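Local coordinates for protein VP1 (PDB 4PCH) that is the major capsid protein of a human polyomavirus, forming pentamers, and probably takes part in attachment to host cells, at residues B[162-166]-B[167-171]. Sequence-based numbering, arbitrary orientation.
Sequences KQVNA and ANFPV
Ala166 O and Phe169 N are joined through one water, which donates to the carbonyl oxygen of Ala166 at 2.8 Å and accepts from the amide N of Phe169 at 3.0 Å. The same water lies at the edge of the Phe169 ring, in its plane, on the inner side of the turn that follows strand 161-163. Ala166 O is also at the ring edge, 3.6 Å from Phe169 CD1. With CG anti to its own carbonyl carbon (chi1 -78°), Phe169 reaches back over the preceding residues and turns one face to Val164 CA, which sits over it, offset toward the rim, 4.2 Å from the ring centroid and 20° off the normal in a CH-pi contact. Val164 CG1 adds an apolar touch to Phe169 CD1 at 3.9 Å. Around the rim, Asn165 OD1 approaches Phe169 CE1 at 3.7 Å, its amide plane turned 58° from the ring, and Lys162 CB lies 4.2 Å from Phe169 CE2. Gln163 O comes obliquely to Phe169 CZ, at 3.4 Å. Outside the stretch, Trp174 meets the ring edge-to-face; Lys162 NZ forms a salt bridge with Glu147, and Asn168 ND2 a hydrogen bond with Ala145 O. Val164 is itself the centre of an inverse gamma turn, and the buried phenylalanine packs inside a water-bridged loop connecting outer strands 161-163 and 174-176 of a small three-stranded antiparallel sheet within the long insertion between strands 117-124 and 184-191 of the VP1 jelly-roll, consistent with the extended EF loop of polyomavirus VP1.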
loop_
_atom_site.group_PDB
_atom_site.type_symbol
_atom_site.label_atom_id
_atom_site.label_comp_id
_atom_site.label_asym_id
_atom_site.label_seq_id
_atom_site.Cartn_x
_atom_site.Cartn_y
_atom_site.Cartn_z
ATOM N N LYS B 162 30.349 -14.668 -6.179
ATOM C CA LYS B 162 30.821 -14.305 -7.517
ATOM C C LYS B 162 30.391 -12.881 -7.796
ATOM O O LYS B 162 29.611 -12.280 -7.039
ATOM C CB LYS B 162 30.244 -15.211 -8.604
ATOM C CG LYS B 162 30.771 -16.632 -8.668
ATOM C CD LYS B 162 30.695 -17.175 -10.085
ATOM C CE LYS B 162 31.379 -18.524 -10.137
ATOM N NZ LYS B 162 31.153 -19.231 -11.420
ATOM N N GLN B 163 30.933 -12.318 -8.876
ATOM C CA GLN B 163 30.444 -11.026 -9.376
ATOM C C GLN B 163 29.700 -11.194 -10.687
ATOM O O GLN B 163 30.039 -12.053 -11.487
ATOM C CB GLN B 163 31.615 -10.054 -9.556
ATOM C CG GLN B 163 32.445 -9.883 -8.314
ATOM C CD GLN B 163 33.475 -8.761 -8.462
ATOM O OE1 GLN B 163 33.437 -7.767 -7.741
ATOM N NE2 GLN B 163 34.359 -8.899 -9.429
ATOM N N VAL B 164 28.701 -10.342 -10.918
ATOM C CA VAL B 164 27.862 -10.468 -12.108
ATOM C C VAL B 164 28.583 -9.814 -13.293
ATOM O O VAL B 164 28.451 -8.604 -13.518
ATOM C CB VAL B 164 26.451 -9.896 -11.906
ATOM C CG1 VAL B 164 25.608 -10.180 -13.147
ATOM C CG2 VAL B 164 25.788 -10.531 -10.707
ATOM N N ASN B 165 29.376 -10.622 -13.991
ATOM C CA ASN B 165 30.288 -10.183 -15.057
ATOM C C ASN B 165 29.968 -10.876 -16.374
ATOM O O ASN B 165 30.816 -10.960 -17.265
ATOM C CB ASN B 165 31.754 -10.494 -14.684
ATOM C CG ASN B 165 31.976 -11.970 -14.330
ATOM O OD1 ASN B 165 31.090 -12.826 -14.544
ATOM N ND2 ASN B 165 33.143 -12.270 -13.751
ATOM N N ALA B 166 28.743 -11.357 -16.492
ATOM C CA ALA B 166 28.308 -12.056 -17.673
ATOM C C ALA B 166 26.775 -12.044 -17.679
ATOM O O ALA B 166 26.139 -11.653 -16.713
ATOM C CB ALA B 166 28.809 -13.466 -17.650
ATOM N N ALA B 167 26.259 -12.507 -18.809
ATOM C CA ALA B 167 24.851 -12.416 -19.165
ATOM C C ALA B 167 24.047 -13.617 -18.683
ATOM O O ALA B 167 22.849 -13.681 -18.900
ATOM C CB ALA B 167 24.753 -12.330 -20.691
ATOM N N ASN B 168 24.684 -14.567 -18.029
ATOM C CA ASN B 168 24.009 -15.830 -17.700
ATOM C C ASN B 168 23.872 -16.180 -16.209
ATOM O O ASN B 168 23.982 -17.337 -15.829
ATOM C CB ASN B 168 24.684 -16.954 -18.451
ATOM C CG ASN B 168 26.116 -17.214 -17.984
ATOM O OD1 ASN B 168 26.805 -16.315 -17.466
ATOM N ND2 ASN B 168 26.564 -18.438 -18.171
ATOM N N PHE B 169 23.623 -15.180 -15.398
ATOM C CA PHE B 169 23.350 -15.331 -13.974
ATOM C C PHE B 169 21.849 -15.259 -13.720
ATOM O O PHE B 169 21.263 -14.190 -13.716
ATOM C CB PHE B 169 24.029 -14.203 -13.183
ATOM C CG PHE B 169 25.506 -14.389 -12.980
ATOM C CD1 PHE B 169 26.413 -13.941 -13.908
ATOM C CD2 PHE B 169 25.994 -14.966 -11.811
ATOM C CE1 PHE B 169 27.770 -14.106 -13.706
ATOM C CE2 PHE B 169 27.358 -15.116 -11.596
ATOM C CZ PHE B 169 28.254 -14.689 -12.546
ATOM N N PRO B 170 21.215 -16.407 -13.448
ATOM C CA PRO B 170 19.771 -16.335 -13.202
ATOM C C PRO B 170 19.407 -15.623 -11.909
ATOM O O PRO B 170 20.004 -15.892 -10.873
ATOM C CB PRO B 170 19.365 -17.820 -13.111
ATOM C CG PRO B 170 20.434 -18.542 -13.832
ATOM C CD PRO B 170 21.688 -17.786 -13.461
ATOM N N VAL B 171 18.361 -14.802 -11.962
ATOM C CA VAL B 171 17.924 -14.024 -10.820
ATOM C C VAL B 171 17.306 -14.926 -9.747
ATOM O O VAL B 171 17.268 -14.579 -8.587
ATOM C CB VAL B 171 16.938 -12.914 -11.250
ATOM C CG1 VAL B 171 17.573 -12.005 -12.292
ATOM C CG2 VAL B 171 15.623 -13.490 -11.760
HETATM O O HOH W 1 23.511 -12.218 -15.923
#